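Local coordinates for protein Cfl (Pectobacterium brasiliense, PDB 7A9J) that probably uses ATP to activate a carboxylic acid and couple it to an amine as an amide, acting as a coronafacic acid ligase of the AMP-binding enzyme family, at residues A[39-43]-A[254-258]; A[121-127]-A[143-149]; A[217-221]-A[303-307]; A[453-457]-A[466-470]; A[499-505]-A[531-537]. The protein carries 1 engineered substitution. All coordinates share one frame; numbering follows the deposited sequence.

Contact 1 (A[39-43]-A[254-258])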
# COMPACT_ATOMS: atom_id res chain seq x y z
N THR A 39 -1.45 -11.60 -23.10
CA THR A 39 -0.35 -11.37 -22.18
C THR A 39 -0.88 -11.27 -20.75
O THR A 39 -1.75 -10.45 -20.47
CB THR A 39 0.38 -10.10 -22.56
OG1 THR A 39 0.90 -10.29 -23.88
CG2 THR A 39 1.51 -9.79 -21.61
N ALA A 40 -0.33 -12.08 -19.85
CA ALA A 40 -0.69 -11.97 -18.44
C ALA A 40 0.27 -11.04 -17.69
O ALA A 40 -0.17 -10.24 -16.84
CB ALA A 40 -0.69 -13.34 -17.77
N VAL A 41 1.58 -11.14 -17.90
CA VAL A 41 2.60 -10.39 -17.15
C VAL A 41 3.63 -9.91 -18.15
O VAL A 41 3.98 -10.63 -19.09
CB VAL A 41 3.30 -11.23 -16.05
CG1 VAL A 41 3.97 -10.28 -14.98
CG2 VAL A 41 2.28 -12.11 -15.37
N LYS A 42 4.12 -8.70 -17.95
CA LYS A 42 5.19 -8.19 -18.78
C LYS A 42 6.16 -7.40 -17.93
O LYS A 42 5.85 -6.95 -16.83
CB LYS A 42 4.65 -7.41 -19.98
CG LYS A 42 4.11 -6.07 -19.70
CD LYS A 42 3.01 -5.73 -20.73
CE LYS A 42 2.66 -4.24 -20.70
NZ LYS A 42 1.82 -3.87 -21.87
N SER A 43 7.38 -7.32 -18.44
CA SER A 43 8.41 -6.49 -17.86
C SER A 43 8.92 -5.67 -19.01
O SER A 43 8.34 -5.70 -20.11
CB SER A 43 9.53 -7.31 -17.19
OG SER A 43 10.11 -8.18 -18.14
N TYR A 254 -6.65 -8.31 -17.11
CA TYR A 254 -5.65 -7.31 -17.44
C TYR A 254 -4.26 -7.91 -17.38
O TYR A 254 -4.04 -8.92 -16.70
CB TYR A 254 -5.73 -6.17 -16.42
CG TYR A 254 -7.09 -5.51 -16.27
CD1 TYR A 254 -7.99 -5.51 -17.32
CD2 TYR A 254 -7.42 -4.83 -15.06
CE1 TYR A 254 -9.24 -4.88 -17.19
CE2 TYR A 254 -8.68 -4.22 -14.90
CZ TYR A 254 -9.55 -4.23 -15.99
OH TYR A 254 -10.79 -3.63 -15.89
N SER A 255 -3.31 -7.30 -18.10
CA SER A 255 -1.93 -7.71 -17.88
C SER A 255 -1.38 -6.93 -16.71
O SER A 255 -1.89 -5.88 -16.34
CB SER A 255 -1.04 -7.51 -19.11
OG SER A 255 -0.98 -6.13 -19.43
N VAL A 256 -0.31 -7.47 -16.13
CA VAL A 256 0.37 -6.83 -15.01
C VAL A 256 1.79 -6.51 -15.48
O VAL A 256 2.50 -7.38 -16.01
CB VAL A 256 0.40 -7.73 -13.76
CG1 VAL A 256 1.30 -7.12 -12.64
CG2 VAL A 256 -1.02 -8.01 -13.27
N LEU A 257 2.20 -5.28 -15.27
CA LEU A 257 3.55 -4.81 -15.58
C LEU A 257 4.38 -4.90 -14.33
O LEU A 257 4.01 -4.31 -13.31
CB LEU A 257 3.51 -3.36 -16.08
CG LEU A 257 4.88 -2.68 -16.26
CD1 LEU A 257 5.72 -3.33 -17.40
CD2 LEU A 257 4.59 -1.15 -16.56
N LEU A 258 5.50 -5.64 -14.40
CA LEU A 258 6.44 -5.74 -13.30
C LEU A 258 7.71 -4.94 -13.57
O LEU A 258 8.35 -5.09 -14.61
CB LEU A 258 6.81 -7.19 -13.01
CG LEU A 258 5.64 -8.04 -12.52
CD1 LEU A 258 6.21 -9.47 -12.20
CD2 LEU A 258 4.99 -7.48 -11.24

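Contact 2 (A[121-127]-A[143-149])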
# COMPACT_ATOMS: atom_id res chain seq x y z
N CYS A 121 8.70 -24.66 6.40
CA CYS A 121 9.56 -25.78 6.08
C CYS A 121 10.19 -25.68 4.69
O CYS A 121 10.95 -26.57 4.30
CB CYS A 121 8.81 -27.11 6.23
SG CYS A 121 7.58 -27.34 4.97
N ALA A 122 9.91 -24.61 3.95
CA ALA A 122 10.61 -24.40 2.70
C ALA A 122 10.80 -22.90 2.48
O ALA A 122 10.07 -22.09 3.03
CB ALA A 122 9.87 -25.04 1.51
N TYR A 123 11.79 -22.56 1.64
CA TYR A 123 12.07 -21.17 1.28
C TYR A 123 12.26 -21.10 -0.24
O TYR A 123 12.91 -21.97 -0.83
CB TYR A 123 13.34 -20.71 2.03
CG TYR A 123 13.97 -19.45 1.54
CD1 TYR A 123 14.81 -19.46 0.40
CD2 TYR A 123 13.79 -18.26 2.21
CE1 TYR A 123 15.42 -18.30 -0.05
CE2 TYR A 123 14.40 -17.07 1.77
CZ TYR A 123 15.19 -17.09 0.65
OH TYR A 123 15.85 -15.97 0.17
N ILE A 124 11.66 -20.08 -0.88
CA ILE A 124 11.89 -19.78 -2.30
C ILE A 124 12.32 -18.32 -2.40
O ILE A 124 11.61 -17.42 -1.93
CB ILE A 124 10.64 -20.02 -3.15
CG1 ILE A 124 10.26 -21.51 -3.13
CG2 ILE A 124 10.89 -19.66 -4.65
CD1 ILE A 124 8.88 -21.78 -3.78
N GLY A 125 13.49 -18.08 -2.98
CA GLY A 125 14.01 -16.73 -3.08
C GLY A 125 14.75 -16.54 -4.39
O GLY A 125 14.93 -17.48 -5.17
N ASP A 126 15.14 -15.29 -4.64
CA ASP A 126 15.96 -15.00 -5.80
C ASP A 126 17.39 -14.74 -5.38
O ASP A 126 17.75 -14.76 -4.19
CB ASP A 126 15.39 -13.85 -6.66
CG ASP A 126 15.32 -12.51 -5.96
OD1 ASP A 126 15.90 -12.35 -4.86
OD2 ASP A 126 14.63 -11.59 -6.52
N LYS A 127 18.25 -14.61 -6.40
CA LYS A 127 19.67 -14.58 -6.13
C LYS A 127 20.03 -13.45 -5.17
O LYS A 127 20.73 -13.66 -4.16
CB LYS A 127 20.44 -14.44 -7.45
CG LYS A 127 21.92 -14.55 -7.25
CD LYS A 127 22.72 -14.42 -8.56
CE LYS A 127 24.21 -14.39 -8.30
NZ LYS A 127 25.04 -14.31 -9.53
N LEU A 143 13.91 -25.73 7.61
CA LEU A 143 13.82 -25.65 6.14
C LEU A 143 14.29 -26.95 5.51
O LEU A 143 15.48 -27.25 5.49
CB LEU A 143 14.65 -24.48 5.61
CG LEU A 143 14.06 -23.11 5.99
CD1 LEU A 143 14.95 -22.02 5.40
CD2 LEU A 143 12.60 -22.88 5.55
N GLU A 144 13.36 -27.72 4.96
CA GLU A 144 13.74 -28.95 4.26
C GLU A 144 14.15 -28.72 2.80
O GLU A 144 14.89 -29.55 2.23
CB GLU A 144 12.57 -29.94 4.28
CG GLU A 144 12.05 -30.32 5.66
CD GLU A 144 10.63 -30.90 5.60
OE1 GLU A 144 10.29 -31.61 4.62
OE2 GLU A 144 9.84 -30.61 6.53
N LYS A 145 13.64 -27.67 2.17
CA LYS A 145 13.98 -27.26 0.82
C LYS A 145 14.16 -25.75 0.78
O LYS A 145 13.31 -25.00 1.27
CB LYS A 145 12.86 -27.62 -0.17
CG LYS A 145 12.52 -29.11 -0.15
CD LYS A 145 13.60 -29.89 -0.79
CE LYS A 145 13.43 -31.41 -0.47
NZ LYS A 145 14.35 -32.28 -1.24
N ILE A 146 15.24 -25.34 0.14
CA ILE A 146 15.56 -23.94 -0.14
C ILE A 146 15.81 -23.88 -1.65
O ILE A 146 16.82 -24.41 -2.10
CB ILE A 146 16.83 -23.51 0.63
CG1 ILE A 146 16.62 -23.69 2.14
CG2 ILE A 146 17.27 -22.08 0.25
CD1 ILE A 146 17.91 -23.55 2.95
N TRP A 147 14.97 -23.19 -2.40
CA TRP A 147 15.18 -23.00 -3.82
C TRP A 147 15.52 -21.54 -4.10
O TRP A 147 14.89 -20.63 -3.53
CB TRP A 147 13.93 -23.37 -4.63
CG TRP A 147 13.52 -24.84 -4.65
CD1 TRP A 147 13.98 -25.82 -5.49
CD2 TRP A 147 12.49 -25.46 -3.85
NE1 TRP A 147 13.34 -27.02 -5.24
CE2 TRP A 147 12.41 -26.82 -4.26
CE3 TRP A 147 11.65 -25.00 -2.83
CZ2 TRP A 147 11.54 -27.72 -3.66
CZ3 TRP A 147 10.77 -25.88 -2.26
CH2 TRP A 147 10.70 -27.24 -2.69
N VAL A 148 16.50 -21.31 -4.97
CA VAL A 148 17.07 -19.98 -5.23
C VAL A 148 17.18 -19.81 -6.74
O VAL A 148 17.84 -20.63 -7.42
CB VAL A 148 18.45 -19.81 -4.59
CG1 VAL A 148 19.04 -18.42 -4.91
CG2 VAL A 148 18.40 -20.11 -3.12
N ILE A 149 16.56 -18.77 -7.26
CA ILE A 149 16.74 -18.43 -8.67
C ILE A 149 18.16 -17.96 -8.88
O ILE A 149 18.65 -17.09 -8.14
CB ILE A 149 15.73 -17.34 -9.08
CG1 ILE A 149 14.31 -17.82 -8.83
CG2 ILE A 149 15.97 -16.94 -10.54
CD1 ILE A 149 13.22 -16.72 -9.12

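Contact 3 (A[217-221]-A[303-307])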
# COMPACT_ATOMS: atom_id res chain seq x y z
N ILE A 217 -9.76 -1.30 -9.16
CA ILE A 217 -8.89 -1.26 -10.33
C ILE A 217 -9.76 -0.95 -11.54
O ILE A 217 -10.41 -1.87 -12.09
CB ILE A 217 -8.16 -2.59 -10.56
CG1 ILE A 217 -7.39 -3.01 -9.30
CG2 ILE A 217 -7.21 -2.44 -11.84
CD1 ILE A 217 -6.65 -4.33 -9.48
N ASN A 218 -9.72 0.29 -11.99
CA ASN A 218 -10.69 0.80 -12.97
C ASN A 218 -9.93 1.62 -14.01
O ASN A 218 -10.08 2.84 -14.10
CB ASN A 218 -11.79 1.62 -12.27
CG ASN A 218 -12.51 0.84 -11.25
OD1 ASN A 218 -13.21 -0.12 -11.58
ND2 ASN A 218 -12.40 1.25 -9.96
N PRO A 219 -9.17 0.94 -14.89
CA PRO A 219 -8.54 1.66 -16.00
C PRO A 219 -9.61 2.25 -16.91
O PRO A 219 -10.71 1.72 -17.02
CB PRO A 219 -7.74 0.55 -16.75
CG PRO A 219 -8.29 -0.77 -16.24
CD PRO A 219 -9.02 -0.53 -14.95
N ARG A 220 -9.22 3.25 -17.67
CA ARG A 220 -10.18 3.79 -18.62
C ARG A 220 -10.28 2.90 -19.85
O ARG A 220 -9.43 2.05 -20.11
CB ARG A 220 -9.80 5.20 -19.05
CG ARG A 220 -9.70 6.22 -17.88
CD ARG A 220 -9.46 7.60 -18.47
NE ARG A 220 -9.69 8.69 -17.55
CZ ARG A 220 -9.65 9.97 -17.91
NH1 ARG A 220 -9.40 10.26 -19.18
NH2 ARG A 220 -9.88 10.95 -17.03
N LEU A 221 -11.38 3.07 -20.57
CA LEU A 221 -11.55 2.41 -21.86
C LEU A 221 -10.44 2.89 -22.81
O LEU A 221 -10.26 4.10 -22.97
CB LEU A 221 -12.94 2.75 -22.42
CG LEU A 221 -13.39 2.07 -23.70
CD1 LEU A 221 -13.59 0.57 -23.47
CD2 LEU A 221 -14.65 2.71 -24.35
N SER A 303 -2.42 11.90 -18.34
CA SER A 303 -3.80 12.40 -18.32
C SER A 303 -4.83 11.28 -18.50
O SER A 303 -5.92 11.36 -17.94
CB SER A 303 -3.99 13.49 -19.40
OG SER A 303 -3.68 12.98 -20.69
N GLU A 304 -4.51 10.25 -19.29
CA GLU A 304 -5.39 9.10 -19.48
C GLU A 304 -5.13 7.96 -18.49
O GLU A 304 -5.82 6.93 -18.55
CB GLU A 304 -5.26 8.54 -20.89
CG GLU A 304 -5.79 9.45 -22.01
CD GLU A 304 -7.30 9.56 -21.98
OE1 GLU A 304 -7.82 10.65 -22.29
OE2 GLU A 304 -7.98 8.56 -21.63
N THR A 305 -4.14 8.10 -17.62
CA THR A 305 -3.73 7.03 -16.72
C THR A 305 -4.43 7.16 -15.39
O THR A 305 -4.55 8.27 -14.84
CB THR A 305 -2.22 7.06 -16.51
OG1 THR A 305 -1.55 7.08 -17.79
CG2 THR A 305 -1.74 5.81 -15.67
N VAL A 306 -4.91 6.05 -14.86
CA VAL A 306 -5.63 6.05 -13.58
C VAL A 306 -4.60 5.72 -12.52
O VAL A 306 -3.99 4.66 -12.56
CB VAL A 306 -6.78 5.03 -13.57
CG1 VAL A 306 -7.42 4.94 -12.16
CG2 VAL A 306 -7.84 5.43 -14.57
N CYS A 307 -4.39 6.64 -11.58
CA CYS A 307 -3.39 6.45 -10.53
C CYS A 307 -4.06 6.35 -9.16
O CYS A 307 -4.96 7.14 -8.85
CB CYS A 307 -2.40 7.63 -10.51
SG CYS A 307 -1.48 7.66 -12.11
O HOH W 1 -6.60 4.13 -17.89

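Contact 4 (A[453-457]-A[466-470])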
# COMPACT_ATOMS: atom_id res chain seq x y z
N SER A 453 2.25 24.02 4.43
CA SER A 453 1.92 24.45 5.78
C SER A 453 1.78 23.22 6.65
O SER A 453 1.37 22.16 6.17
CB SER A 453 0.63 25.28 5.78
OG SER A 453 0.23 25.49 7.11
N VAL A 454 2.14 23.35 7.92
CA VAL A 454 1.88 22.33 8.92
C VAL A 454 1.32 23.05 10.16
O VAL A 454 1.89 24.07 10.59
CB VAL A 454 3.14 21.53 9.30
CG1 VAL A 454 2.83 20.54 10.40
CG2 VAL A 454 3.71 20.75 8.11
N VAL A 455 0.22 22.53 10.72
CA VAL A 455 -0.44 23.14 11.89
C VAL A 455 -0.30 22.20 13.08
O VAL A 455 -0.46 20.99 12.94
CB VAL A 455 -1.92 23.47 11.59
CG1 VAL A 455 -2.68 23.91 12.86
CG2 VAL A 455 -2.03 24.53 10.51
N PHE A 456 0.02 22.75 14.26
CA PHE A 456 0.17 21.94 15.46
C PHE A 456 -0.12 22.84 16.66
O PHE A 456 -0.36 24.03 16.52
CB PHE A 456 1.58 21.35 15.62
CG PHE A 456 2.71 22.40 15.58
CD1 PHE A 456 3.26 22.79 14.38
CD2 PHE A 456 3.23 22.98 16.78
CE1 PHE A 456 4.27 23.73 14.31
CE2 PHE A 456 4.30 23.92 16.72
CZ PHE A 456 4.81 24.30 15.50
N SER A 457 -0.14 22.25 17.84
CA SER A 457 -0.32 23.10 19.00
C SER A 457 0.84 22.96 19.97
O SER A 457 1.62 22.01 19.91
CB SER A 457 -1.65 22.77 19.74
OG SER A 457 -1.56 21.49 20.37
N ARG A 466 -2.31 26.20 22.27
CA ARG A 466 -2.33 27.34 21.36
C ARG A 466 -1.94 26.83 19.98
O ARG A 466 -0.98 26.06 19.87
CB ARG A 466 -1.36 28.41 21.85
CG ARG A 466 -1.23 29.63 20.99
CD ARG A 466 -0.46 30.73 21.77
NE ARG A 466 0.84 30.26 22.21
CZ ARG A 466 2.00 30.51 21.61
NH1 ARG A 466 2.03 31.26 20.50
NH2 ARG A 466 3.12 30.02 22.13
N ILE A 467 -2.66 27.27 18.95
CA ILE A 467 -2.43 26.75 17.59
C ILE A 467 -1.33 27.53 16.89
O ILE A 467 -1.39 28.76 16.81
CB ILE A 467 -3.73 26.79 16.78
CG1 ILE A 467 -4.75 25.87 17.45
CG2 ILE A 467 -3.47 26.37 15.29
CD1 ILE A 467 -6.11 25.92 16.78
N ILE A 468 -0.35 26.81 16.37
CA ILE A 468 0.75 27.40 15.61
C ILE A 468 0.63 26.93 14.17
O ILE A 468 0.37 25.74 13.91
CB ILE A 468 2.10 26.95 16.21
CG1 ILE A 468 2.11 27.12 17.74
CG2 ILE A 468 3.26 27.64 15.46
CD1 ILE A 468 1.88 28.55 18.28
N ALA A 469 0.86 27.83 13.22
CA ALA A 469 0.92 27.42 11.81
C ALA A 469 2.33 27.64 11.28
O ALA A 469 2.83 28.77 11.30
CB ALA A 469 -0.08 28.21 10.96
N LEU A 470 2.94 26.57 10.80
CA LEU A 470 4.15 26.71 10.00
C LEU A 470 3.75 26.98 8.55
O LEU A 470 2.99 26.21 7.96
CB LEU A 470 4.98 25.44 10.15
CG LEU A 470 6.48 25.35 9.90
CD1 LEU A 470 7.17 26.55 10.52
CD2 LEU A 470 6.98 24.06 10.56

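Contact 5 (A[499-505]-A[531-537])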
# COMPACT_ATOMS: atom_id res chain seq x y z
N SER A 499 -3.04 30.93 16.36
CA SER A 499 -2.63 32.09 17.14
C SER A 499 -1.32 32.71 16.67
O SER A 499 -1.00 33.83 17.08
CB SER A 499 -2.49 31.67 18.60
OG SER A 499 -3.76 31.42 19.17
N GLU A 500 -0.58 32.04 15.80
CA GLU A 500 0.77 32.44 15.47
C GLU A 500 1.19 31.80 14.16
O GLU A 500 0.79 30.68 13.87
CB GLU A 500 1.71 32.02 16.58
CG GLU A 500 3.13 32.37 16.40
CD GLU A 500 3.88 32.07 17.69
OE1 GLU A 500 3.53 32.66 18.73
OE2 GLU A 500 4.75 31.19 17.67
N TYR A 501 1.99 32.52 13.40
CA TYR A 501 2.49 32.09 12.10
C TYR A 501 4.01 32.05 12.14
O TYR A 501 4.65 33.02 12.57
CB TYR A 501 1.98 33.07 11.01
CG TYR A 501 0.49 33.04 10.89
CD1 TYR A 501 -0.14 31.91 10.38
CD2 TYR A 501 -0.31 34.10 11.30
CE1 TYR A 501 -1.49 31.83 10.25
CE2 TYR A 501 -1.71 34.03 11.17
CZ TYR A 501 -2.28 32.87 10.65
OH TYR A 501 -3.64 32.71 10.51
N ILE A 502 4.60 30.92 11.74
CA ILE A 502 6.04 30.79 11.62
C ILE A 502 6.36 30.62 10.14
O ILE A 502 6.03 29.60 9.54
CB ILE A 502 6.58 29.61 12.45
CG1 ILE A 502 6.25 29.82 13.94
CG2 ILE A 502 8.11 29.50 12.30
CD1 ILE A 502 6.68 28.68 14.85
N PHE A 503 6.97 31.64 9.54
CA PHE A 503 7.32 31.57 8.13
C PHE A 503 8.69 30.92 8.01
O PHE A 503 9.66 31.40 8.60
CB PHE A 503 7.33 32.96 7.48
CG PHE A 503 5.99 33.62 7.44
CD1 PHE A 503 5.50 34.28 8.56
CD2 PHE A 503 5.22 33.57 6.30
CE1 PHE A 503 4.26 34.88 8.54
CE2 PHE A 503 3.98 34.18 6.27
CZ PHE A 503 3.49 34.84 7.40
N ILE A 504 8.76 29.85 7.23
CA ILE A 504 10.01 29.15 6.96
C ILE A 504 9.93 28.66 5.52
O ILE A 504 8.89 28.15 5.09
CB ILE A 504 10.23 28.00 7.96
CG1 ILE A 504 11.67 27.49 7.91
CG2 ILE A 504 9.26 26.86 7.73
CD1 ILE A 504 11.98 26.46 8.96
N LYS A 505 10.99 28.85 4.74
CA LYS A 505 10.84 28.52 3.33
C LYS A 505 11.21 27.09 3.00
O LYS A 505 11.15 26.69 1.84
CB LYS A 505 11.61 29.52 2.45
CG LYS A 505 10.88 30.86 2.42
CD LYS A 505 11.36 31.83 1.36
CE LYS A 505 10.53 33.10 1.46
NZ LYS A 505 10.28 33.46 2.89
N ALA A 531 13.14 30.81 11.93
CA ALA A 531 12.09 31.26 11.02
C ALA A 531 12.53 32.47 10.20
O ALA A 531 13.34 33.28 10.65
CB ALA A 531 10.84 31.61 11.81
N GLU A 532 11.98 32.58 8.99
CA GLU A 532 12.07 33.84 8.26
C GLU A 532 11.44 34.96 9.07
O GLU A 532 12.02 36.04 9.22
CB GLU A 532 11.40 33.71 6.89
CG GLU A 532 11.94 32.58 6.01
CD GLU A 532 13.44 32.70 5.77
OE1 GLU A 532 13.96 33.83 5.71
OE2 GLU A 532 14.10 31.65 5.65
N LYS A 533 10.26 34.71 9.64
CA LYS A 533 9.61 35.67 10.52
C LYS A 533 8.57 34.93 11.35
O LYS A 533 8.09 33.86 10.98
CB LYS A 533 8.94 36.81 9.73
CG LYS A 533 8.48 37.98 10.63
CD LYS A 533 7.85 39.14 9.84
CE LYS A 533 7.68 40.39 10.72
NZ LYS A 533 6.95 41.49 10.02
N VAL A 534 8.25 35.51 12.50
CA VAL A 534 7.19 35.00 13.34
C VAL A 534 6.20 36.13 13.58
O VAL A 534 6.60 37.28 13.78
CB VAL A 534 7.72 34.44 14.67
CG1 VAL A 534 6.58 33.86 15.46
CG2 VAL A 534 8.77 33.37 14.39
N PHE A 535 4.91 35.81 13.51
CA PHE A 535 3.85 36.78 13.70
C PHE A 535 2.87 36.22 14.72
O PHE A 535 2.18 35.24 14.44
CB PHE A 535 3.14 37.07 12.38
CG PHE A 535 2.23 38.27 12.45
CD1 PHE A 535 2.66 39.51 11.96
CD2 PHE A 535 0.96 38.18 13.00
CE1 PHE A 535 1.83 40.62 12.03
CE2 PHE A 535 0.14 39.29 13.07
CZ PHE A 535 0.58 40.51 12.58
N THR A 536 2.79 36.84 15.89
CA THR A 536 1.83 36.45 16.92
C THR A 536 0.64 37.39 16.90
O THR A 536 0.82 38.61 16.99
CB THR A 536 2.48 36.45 18.30
OG1 THR A 536 3.65 35.65 18.26
CG2 THR A 536 1.51 35.91 19.35
N LEU A 537 -0.56 36.83 16.81
CA LEU A 537 -1.79 37.63 16.80
C LEU A 537 -2.19 38.03 18.22
O LEU A 537 -2.33 37.18 19.09
CB LEU A 537 -2.93 36.87 16.14
CG LEU A 537 -2.92 36.72 14.62
CD1 LEU A 537 -1.77 35.85 14.14
CD2 LEU A 537 -4.25 36.15 14.14

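Contact 1 (A[39-43]-A[254-258])
Lys-42 and Ser-255 bury the most surface where strand 39-42 runs parallel to strand 255-257, a clear case of the main chain setting the frame in which side chains meet. Lys-42 bonds through both backbone groups: its N donates to Val-256 O (2.9 Å), and its O accepts from Leu-258 N (2.8 Å) in an almost straight bond, with an N-H...O angle of 173°. Its CG, held between the backbone N and the carbonyl carbon (chi1 74°), passes at a slant against Leu-257 CD1, 3.9 Å away. Ser-255 turns its CB toward the other strand, 3.3 Å from Thr-39 O, and its CA-H points at Ala-40 O. That same oxygen accepts from Val-256 N at 2.9 Å, the donor lying 30° out of the carbonyl plane. Leu-258 adds an apolar touch, CD1 to Val-41 CG1 at 3.7 Å, and Phe-83 of helix 83-95 packs on both residues. Beyond the pair, Ala-40 and Val-41 face Ile-48 as a classic beta bulge, while Ser-255 and Leu-257 bond to strand 230-233. The chemistry implies a register resting on three backbone bonds and the CA-H...O contacts beside them, the side chains adding a few carbon contacts.

Contact 2 (A[121-127]-A[143-149])
Tyr-123 and Trp-147 carry the side-chain part of this parallel pairing, each on its own face of the sheet. With CG anti to the backbone N (chi1 166°), the tyrosine ring leans over the neighbouring strand, and its CD1 meets Ile-146 CG2 obliquely at 3.6 Å. On the other face the indole takes Ile-124 CG1 against CE3 (3.8 Å) and Ala-122 CB near CZ3 (4.0 Å), while CB of Lys-145, from its own strand, lies over one ring face. Between the two layers runs a ladder of alternating bonds: Tyr-123 N to Lys-145 O, Trp-147 N to Tyr-123 O (2.9 Å), Gly-125 N to Trp-147 O and Ile-149 N to Gly-125 O. One more bond, Glu-144 N to Cys-121 O at 2.8 Å, precedes the ladder. In the second shell, a bond to His-78 ND1 fixes the tyrosine hydroxyl, and Tyr-123 OH lies 3.8 Å from Gly-125 CA, where a side chain would otherwise stand. Asp-126 separately anchors the strand end, as the N-cap of helix 127-132 and a partner of Arg-129 and Gly-80 N. In the five-stranded parallel sheet, the strands form a beta-alpha-beta unit between strands 74-78 and 160-162: Phe-130 and Ile-137 of the connecting helices cover the Tyr-123 face, and helix 163-166 packs on Ile-124 and Trp-147.

Contact 3 (A[217-221]-A[303-307])
The start of strand 306-311, where Val-306 enters the sheet, is flanked by the loop between helix 203-214 and strand 230-233, and Asn-218 and Arg-220 of that loop rest on it. Val-306 points its side chain toward the loop: CG2 lies 3.5 Å from Asn-218 O and 3.9 Å from Arg-220 CG. The arginine then runs on extended from CG to NE, past the valine and toward Glu-304, two residues earlier. Its NH1 forms a salt bridge with Glu-304 OE2 whose hydrogen bond is weak (3.3 Å, N-H...O angle 151°). The carboxylate oxygen comes to the guanidinium edge, near its plane, yet the two flat groups stand 75° apart, which excludes a two-pronged coplanar pairing. Glu-304 gets there by bending at chi2 (-69°), and Ser-303 O lies over one guanidinium face. In the fold, Val-306 is bonded through its backbone to Ala-277 and Ile-279 around strand 278-281, a parallel neighbour, and its side chain also touches Trp-278. A water joins the two main chains beside the valine, accepting from Arg-220 N at 2.8 Å and donating to Glu-304 O at 3.0 Å. On the loop side, Asn-218 ND2 is held by Val-215 O and Tyr-345 OH, and its side chain is about 12 Å from the bound 6-ethyl-1-oxo-indene-4-carboxylic acid. Pro-219 packs on Pro-229.

Contact 4 (A[453-457]-A[466-470])
Phe-456 and Ile-468 face each other in a hydrogen-bonded pair of antiparallel strands, and main-chain bonds come first. Ile-468 N donates to Phe-456 O at 2.8 Å, and Phe-456 N returns the bond to Ile-468 O. Val-454 and Leu-470 repeat this pattern, with Leu-470 N on Val-454 O at 2.7 Å. Leu-470 O is doubly gripped: Val-454 N and the hydroxyl Ser-453 OG both reach it, each at 3.0 Å. The serine can do so because its OG stands anti to the backbone N (chi1 170°), beside its own carbonyl carbon.

Alternation of hydrogen-bonded and non-hydrogen-bonded pairs belongs to any antiparallel pairing; here strands 450-460 and 464-473 follow each other directly and so form a beta hairpin in the family's small C-terminal domain. Apolar contacts divide between its two faces. On one, the phenylalanine ring takes a CH-pi contact from Ile-468 CB, 4.0 Å from the ring centroid and 22° off its normal, while Ile-468 CG2 touches CZ at 3.7 Å. A chi1 of 55° swings the ring across the partner strand. Helix 517-522 packs on this face through Ser-521 and Leu-520. On the other, the Val-455 and Ile-467 side chains cross obliquely, CG1 to CG2 at 3.5 Å, Val-455 CG2 lies near Ala-469 CB, and Ile-440 and Leu-444 of helix 437-445 cover the valine.

Charge appears at the hairpin's end, where Ile-468 CD1 lies over one face of the Arg-466 guanidinium. That group forms a salt bridge with Glu-500 and a hydrogen bond with Tyr-524, which together probably limit its rotation.

Contact 5 (A[499-505]-A[531-537])
A classic beta bulge interrupts this antiparallel pairing: Glu-532 and Lys-533 both face Phe-503. Phe-503 N donates to Lys-533 O at 2.9 Å, and that oxygen also lies at the edge of the phenyl ring, in its plane. Phe-503 O takes a weak, strongly bent bond from Glu-532 N. Next to the bulge, Ala-531 CB presses on Ile-502 CG2 at 3.5 Å, tighter than ordinary carbon contact, and Glu-532 CG approaches Lys-505 NZ without the charged groups meeting. Regular pairing follows. Tyr-501 N and O bond Phe-535 O and N, at 2.9 and 3.0 Å, and Leu-537 N reaches Ser-499 O at 3.0 Å. Beside this last bond, Leu-537 CD1 touches Tyr-501 CE2 obliquely at 3.5 Å, so the last residue of the chain is anchored by main chain and side chain alike. On the other face Thr-536 OG1 donates to Glu-500 OE1 (3.0 Å), approaching from above the carboxylate plane. Glu-500 extends with CG anti to the backbone N (chi1 -179°), drawing its CG along Val-534 CG1; OE1 is shared with Arg-466 of strand 464-473, and OE2 is held by Tyr-524 OH. Strand 533-536 is an edge strand of the four-stranded mixed sheet, with 464-473 parallel to 500-503 on the inner side; helix 481-491 packs on Tyr-501 and Phe-535, and helix 524-530 on Ile-502 and Val-534.

Overall arrangement
Chain order here shows how nested and crossed loops build a multidomain enzyme. Contact 1 opens nearest the N terminus and closes a loop of more than 200 residues; contact 2 nests inside it, closing a short loop within a separate parallel sheet. Contact 3 opens before contact 1 has closed and ends beyond it, so the two cross, and they touch through Tyr-254. All three belong to the large AMP-binding region. Contact 4, a local hairpin, and contact 5, which brings in the C terminus, follow in series. Those two touch through neighbouring strands of one sheet, their centres about 10 Å apart, whereas contact 4 lies about 45 Å from contact 1, centre to centre.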